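Long-range contacts in acetyltransferase PA1377 (Pseudomonas aeruginosa, PDB 2VI7), which probably catalyses the transfer of an acetyl group to an amine nitrogen of a still undefined substrate, as a member of the GNAT (GCN5-related) N-acetyltransferase family: residues A[120-125]-A[164-169]; A[105-110]-A[136-141]. All blocks are in the same frame, centred on the assembly; numbering follows the deposited sequence.

Contact 1 (A[120-125]-A[164-169])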
loop_
_atom_site.group_PDB
_atom_site.type_symbol
_atom_site.label_atom_id
_atom_site.label_comp_id
_atom_site.label_asym_id
_atom_site.label_seq_id
_atom_site.Cartn_x
_atom_site.Cartn_y
_atom_site.Cartn_z
ATOM N N LEU A 120 -1.138 15.027 10.554
ATOM C CA LEU A 120 -1.598 13.677 10.243
ATOM C C LEU A 120 -2.027 12.987 11.529
ATOM O O LEU A 120 -1.429 13.198 12.585
ATOM C CB LEU A 120 -0.489 12.858 9.576
ATOM C CG LEU A 120 -0.043 13.290 8.183
ATOM C CD1 LEU A 120 1.076 12.377 7.712
ATOM C CD2 LEU A 120 -1.237 13.256 7.229
ATOM N N ARG A 121 -3.065 12.163 11.432
ATOM C CA ARG A 121 -3.578 11.428 12.583
ATOM C C ARG A 121 -2.946 10.040 12.686
ATOM O O ARG A 121 -2.903 9.449 13.756
ATOM C CB ARG A 121 -5.095 11.264 12.461
ATOM C CG ARG A 121 -5.766 10.522 13.607
ATOM C CD ARG A 121 -7.174 10.142 13.187
ATOM N NE ARG A 121 -7.984 9.536 14.244
ATOM C CZ ARG A 121 -8.623 10.221 15.192
ATOM N NH1 ARG A 121 -8.539 11.546 15.226
ATOM N NH2 ARG A 121 -9.385 9.586 16.079
ATOM N N ARG A 122 -2.433 9.535 11.573
ATOM C CA ARG A 122 -1.878 8.193 11.541
ATOM C C ARG A 122 -0.656 8.091 10.645
ATOM O O ARG A 122 -0.664 8.581 9.520
ATOM C CB ARG A 122 -2.974 7.250 11.037
ATOM C CG ARG A 122 -2.607 5.800 10.880
ATOM C CD ARG A 122 -3.748 5.057 10.207
ATOM N NE ARG A 122 -3.315 3.731 9.778
ATOM C CZ ARG A 122 -3.216 2.681 10.586
ATOM N NH1 ARG A 122 -3.538 2.797 11.863
ATOM N NH2 ARG A 122 -2.748 1.528 10.131
ATOM N N VAL A 123 0.400 7.462 11.148
ATOM C CA VAL A 123 1.608 7.260 10.357
ATOM C C VAL A 123 1.849 5.756 10.377
ATOM O O VAL A 123 1.820 5.132 11.439
ATOM C CB VAL A 123 2.820 8.003 10.941
ATOM C CG1 VAL A 123 4.028 7.811 10.037
ATOM C CG2 VAL A 123 2.509 9.472 11.069
ATOM N N GLU A 124 2.075 5.188 9.196
ATOM C CA GLU A 124 2.253 3.751 9.034
ATOM C C GLU A 124 3.627 3.326 8.528
ATOM O O GLU A 124 4.290 4.051 7.791
ATOM C CB GLU A 124 1.184 3.243 8.070
ATOM C CG GLU A 124 -0.156 3.938 8.257
ATOM C CD GLU A 124 -1.076 3.786 7.064
ATOM O OE1 GLU A 124 -0.570 3.809 5.924
ATOM O OE2 GLU A 124 -2.307 3.665 7.261
ATOM N N LEU A 125 4.047 2.132 8.931
ATOM C CA LEU A 125 5.332 1.589 8.511
ATOM C C LEU A 125 5.323 0.077 8.636
ATOM O O LEU A 125 4.422 -0.498 9.237
ATOM C CB LEU A 125 6.470 2.166 9.368
ATOM C CG LEU A 125 6.624 1.741 10.839
ATOM C CD1 LEU A 125 7.082 0.299 10.940
ATOM C CD2 LEU A 125 7.651 2.642 11.504
ATOM N N SER A 164 3.540 -4.801 10.911
ATOM C CA SER A 164 2.866 -3.639 10.363
ATOM C C SER A 164 2.639 -2.747 11.581
ATOM O O SER A 164 1.942 -3.144 12.504
ATOM C CB SER A 164 1.530 -4.053 9.755
ATOM O OG SER A 164 0.922 -2.950 9.118
ATOM N N MET A 165 3.243 -1.561 11.598
ATOM C CA MET A 165 3.094 -0.660 12.732
ATOM C C MET A 165 2.438 0.668 12.386
ATOM O O MET A 165 2.440 1.106 11.244
ATOM C CB MET A 165 4.448 -0.394 13.372
ATOM C CG MET A 165 5.176 -1.652 13.830
ATOM S SD MET A 165 6.766 -1.246 14.534
ATOM C CE MET A 165 6.316 -1.034 16.251
ATOM N N ALA A 166 1.862 1.302 13.395
ATOM C CA ALA A 166 1.201 2.575 13.208
ATOM C C ALA A 166 1.378 3.413 14.457
ATOM O O ALA A 166 1.436 2.885 15.562
ATOM C CB ALA A 166 -0.281 2.362 12.926
ATOM N N ARG A 167 1.485 4.722 14.264
ATOM C CA ARG A 167 1.615 5.667 15.359
ATOM C C ARG A 167 0.419 6.599 15.244
ATOM O O ARG A 167 0.262 7.284 14.241
ATOM C CB ARG A 167 2.916 6.442 15.219
ATOM C CG ARG A 167 3.088 7.610 16.164
ATOM C CD ARG A 167 4.432 8.236 15.870
ATOM N NE ARG A 167 4.779 9.432 16.637
ATOM C CZ ARG A 167 4.337 10.661 16.394
ATOM N NH1 ARG A 167 3.492 10.905 15.402
ATOM N NH2 ARG A 167 4.795 11.665 17.120
ATOM N N LEU A 168 -0.436 6.599 16.264
ATOM C CA LEU A 168 -1.635 7.440 16.271
ATOM C C LEU A 168 -1.484 8.708 17.110
ATOM O O LEU A 168 -0.830 8.732 18.153
ATOM C CB LEU A 168 -2.855 6.645 16.757
ATOM C CG LEU A 168 -3.379 5.539 15.841
ATOM C CD1 LEU A 168 -4.404 4.733 16.585
ATOM C CD2 LEU A 168 -3.985 6.131 14.587
ATOM N N ARG A 169 -2.123 9.761 16.631
ATOM C CA ARG A 169 -2.084 11.060 17.261
ATOM C C ARG A 169 -3.528 11.543 17.414
ATOM O O ARG A 169 -4.142 12.026 16.463
ATOM C CB ARG A 169 -1.278 11.976 16.358
ATOM C CG ARG A 169 -1.013 13.323 16.902
ATOM C CD ARG A 169 0.011 14.027 16.049
ATOM N NE ARG A 169 0.003 15.456 16.316
ATOM C CZ ARG A 169 -0.842 16.311 15.755
ATOM N NH1 ARG A 169 -1.753 15.883 14.883
ATOM N NH2 ARG A 169 -0.778 17.597 16.069
#
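Met-165 and Leu-125 open the antiparallel ladder as a hydrogen-bonded pair, Met-165 N reaching Leu-125 O at 2.8 Å and Leu-125 N returning to Met-165 O. Their side chains lean the same way, flank to flank, and CD1 of Leu-125 rests 3.7 Å from CB of Met-165. Leu-125 turns its CG between backbone N and carbonyl carbon (chi1 71°), which swings CD1 over to that neighbour. Ala-166 faces Glu-124 in a non-hydrogen-bonded pair, and its CB lies under one face of the Arg-122 guanidinium, 3.5 Å from NH1. In-plane salt bridging at the group's edge, from Arg-122 NE to the anti lone pair of Glu-124 OE2 (2.7 Å), fixes its rotation, and Glu-146 takes NH2. Arg-167 pairs with Val-123 through two backbone bonds, the one from Arg-167 N to Val-123 O lying in the carbonyl plane; its extended side chain carries the guanidinium to Asp-115. Leu-168 lays CD2 3.9 Å from CB of Arg-122. Beyond the strand, Arg-169 N still bonds Arg-121 O (3.0 Å), while its guanidinium is held by Asn-119; Arg-121 NE forms a salt bridge with Asp-151 of the second subunit. In the mixed central sheet of the GNAT fold, strand 122-128 thus pairs antiparallel with 158-168 and, along its other edge, parallel with 86-95, while helix 132-140 covers Leu-125 and Met-165.

Contact 2 (A[105-110]-A[136-141]). With SO4 (sulfate ion), chain E.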
loop_
_atom_site.group_PDB
_atom_site.type_symbol
_atom_site.label_atom_id
_atom_site.label_comp_id
_atom_site.label_asym_id
_atom_site.label_seq_id
_atom_site.Cartn_x
_atom_site.Cartn_y
_atom_site.Cartn_z
ATOM N N ARG A 105 17.264 10.637 14.268
ATOM C CA ARG A 105 17.345 11.989 13.729
ATOM C C ARG A 105 16.338 12.149 12.594
ATOM O O ARG A 105 15.503 13.060 12.595
ATOM C CB ARG A 105 18.759 12.228 13.208
ATOM C CG ARG A 105 19.105 13.669 12.894
ATOM C CD ARG A 105 19.581 14.421 14.128
ATOM N NE ARG A 105 20.152 15.723 13.777
ATOM C CZ ARG A 105 19.449 16.758 13.320
ATOM N NH1 ARG A 105 20.062 17.899 13.023
ATOM N NH2 ARG A 105 18.132 16.660 13.166
ATOM N N LEU A 106 16.432 11.243 11.625
ATOM C CA LEU A 106 15.556 11.240 10.464
ATOM C C LEU A 106 14.085 11.060 10.839
ATOM O O LEU A 106 13.235 11.838 10.400
ATOM C CB LEU A 106 15.968 10.118 9.493
ATOM C CG LEU A 106 17.176 10.314 8.565
ATOM C CD1 LEU A 106 17.593 8.972 7.982
ATOM C CD2 LEU A 106 16.830 11.300 7.460
ATOM N N LEU A 107 13.794 10.043 11.648
ATOM C CA LEU A 107 12.422 9.736 12.042
ATOM C C LEU A 107 11.780 10.835 12.879
ATOM O O LEU A 107 10.651 11.240 12.617
ATOM C CB LEU A 107 12.365 8.393 12.792
ATOM C CG LEU A 107 10.965 7.870 13.144
ATOM C CD1 LEU A 107 10.105 7.812 11.882
ATOM C CD2 LEU A 107 11.055 6.503 13.809
ATOM N N GLY A 108 12.504 11.314 13.882
ATOM C CA GLY A 108 11.979 12.363 14.725
ATOM C C GLY A 108 11.561 13.561 13.897
ATOM O O GLY A 108 10.541 14.191 14.163
ATOM N N GLU A 109 12.342 13.861 12.865
ATOM C CA GLU A 109 12.067 14.998 12.001
ATOM C C GLU A 109 10.886 14.773 11.060
ATOM O O GLU A 109 10.148 15.709 10.773
ATOM C CB GLU A 109 13.316 15.352 11.194
ATOM C CG GLU A 109 13.249 16.706 10.504
ATOM C CD GLU A 109 13.695 17.843 11.411
ATOM O OE1 GLU A 109 13.889 17.596 12.624
ATOM O OE2 GLU A 109 13.848 18.974 10.901
ATOM N N LEU A 110 10.710 13.550 10.563
ATOM C CA LEU A 110 9.578 13.259 9.683
ATOM C C LEU A 110 8.289 13.343 10.492
ATOM O O LEU A 110 7.250 13.765 9.980
ATOM C CB LEU A 110 9.685 11.853 9.084
ATOM C CG LEU A 110 10.742 11.517 8.034
ATOM C CD1 LEU A 110 10.558 10.084 7.601
ATOM C CD2 LEU A 110 10.604 12.429 6.836
ATOM N N ALA A 136 12.942 -1.148 18.018
ATOM C CA ALA A 136 13.150 -0.376 19.232
ATOM C C ALA A 136 13.022 1.105 18.907
ATOM O O ALA A 136 12.464 1.871 19.691
ATOM C CB ALA A 136 14.537 -0.677 19.819
ATOM N N LEU A 137 13.536 1.495 17.743
ATOM C CA LEU A 137 13.476 2.884 17.296
ATOM C C LEU A 137 12.032 3.345 17.051
ATOM O O LEU A 137 11.618 4.398 17.537
ATOM C CB LEU A 137 14.304 3.065 16.014
ATOM C CG LEU A 137 14.192 4.434 15.330
ATOM C CD1 LEU A 137 14.747 5.500 16.242
ATOM C CD2 LEU A 137 14.956 4.435 14.023
ATOM N N TYR A 138 11.270 2.555 16.302
ATOM C CA TYR A 138 9.892 2.898 15.999
ATOM C C TYR A 138 9.042 2.893 17.260
ATOM O O TYR A 138 8.145 3.713 17.407
ATOM C CB TYR A 138 9.337 1.930 14.953
ATOM C CG TYR A 138 10.187 1.885 13.689
ATOM C CD1 TYR A 138 10.735 3.051 13.153
ATOM C CD2 TYR A 138 10.442 0.680 13.028
ATOM C CE1 TYR A 138 11.518 3.022 11.996
ATOM C CE2 TYR A 138 11.225 0.638 11.860
ATOM C CZ TYR A 138 11.761 1.815 11.354
ATOM O OH TYR A 138 12.549 1.794 10.223
ATOM N N ARG A 139 9.324 1.972 18.174
ATOM C CA ARG A 139 8.583 1.909 19.434
ATOM C C ARG A 139 8.910 3.134 20.289
ATOM O O ARG A 139 8.053 3.644 21.002
ATOM C CB ARG A 139 8.935 0.635 20.203
ATOM C CG ARG A 139 8.240 -0.593 19.680
ATOM C CD ARG A 139 8.725 -1.840 20.380
ATOM N NE ARG A 139 7.930 -3.007 20.003
ATOM C CZ ARG A 139 8.271 -4.260 20.280
ATOM N NH1 ARG A 139 9.396 -4.516 20.933
ATOM N NH2 ARG A 139 7.484 -5.259 19.919
ATOM N N LYS A 140 10.156 3.592 20.222
ATOM C CA LYS A 140 10.583 4.774 20.960
ATOM C C LYS A 140 9.732 5.976 20.541
ATOM O O LYS A 140 9.407 6.829 21.367
ATOM C CB LYS A 140 12.054 5.072 20.662
ATOM C CG LYS A 140 12.481 6.489 21.010
ATOM C CD LYS A 140 13.888 6.791 20.536
ATOM C CE LYS A 140 14.158 8.295 20.528
ATOM N NZ LYS A 140 13.860 8.960 21.835
ATOM N N PHE A 141 9.374 6.036 19.257
ATOM C CA PHE A 141 8.580 7.144 18.720
ATOM C C PHE A 141 7.066 6.964 18.726
ATOM O O PHE A 141 6.359 7.675 18.019
ATOM C CB PHE A 141 9.036 7.504 17.294
ATOM C CG PHE A 141 10.328 8.295 17.243
ATOM C CD1 PHE A 141 11.566 7.647 17.187
ATOM C CD2 PHE A 141 10.310 9.689 17.317
ATOM C CE1 PHE A 141 12.764 8.377 17.210
ATOM C CE2 PHE A 141 11.506 10.430 17.342
ATOM C CZ PHE A 141 12.733 9.775 17.290
HETATM S S SO4 E . 4.229 -3.210 20.387
HETATM O O1 SO4 E . 5.127 -3.102 19.225
HETATM O O2 SO4 E . 2.883 -2.713 20.037
HETATM O O3 SO4 E . 4.126 -4.628 20.818
HETATM O O4 SO4 E . 4.795 -2.372 21.450
#
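Leu-107 reaches from helix 102-117 into the angle between two aromatic rings of segment 136-141. Its CD2 methyl meets the edge of Tyr-138 in the ring plane, 3.5 Å from CD1, and touches CD1 of Phe-141 at 3.6 Å. CG of the same leucine sits above one face of the Phe-141 ring, displaced toward the rim, the two side chains running antiparallel as they pass. CG of Leu-107 is anti to the backbone N (chi1 -174°), which directs its CD2 methyl at the second helix. Leu-137 adds a looser apolar contact from its CG to Leu-107 CD2, at 4.1 Å. One residue on, Gly-108 lets the phenyl ring come close to the helix backbone, its CA lying 3.3 Å from Phe-141 CE2.

Behind this apolar shell, the backbone N-H of Val-93 donates to the Tyr-138 hydroxyl, and Leu-107 also rests on Ile-89 of the same strand. On another side of helix 132-140, Arg-139 NE binds O1 of a sulfate ion, probably from the crystallisation liquor, at 2.9 Å; Thr-145 holds it too. Two helices packed together over the central strands, with strand 122-128 between them in sequence, are characteristic of the GNAT fold.

In the fold
After the N-terminal strands and helices and strand 86-95, the chain enters helix 102-117, which supplies residues 105-110 of contact 2, and then strand 122-128, the first partner of contact 1. Helix 132-140 follows, and contact 2 closes around the intervening strand by bringing residues 136-141 back to the earlier helix. Only after strand 144-152 does the chain return along strand 158-168 to close contact 1. The segments therefore alternate, and the two closures cross instead of nesting. Contact 1 joins two strands and contact 2 two helices; with centres about 12 Å apart they touch directly, Tyr-138 and Arg-139 resting on the strand pair, where Leu-125 CD2 packs 3.4 Å from Tyr-138 CG.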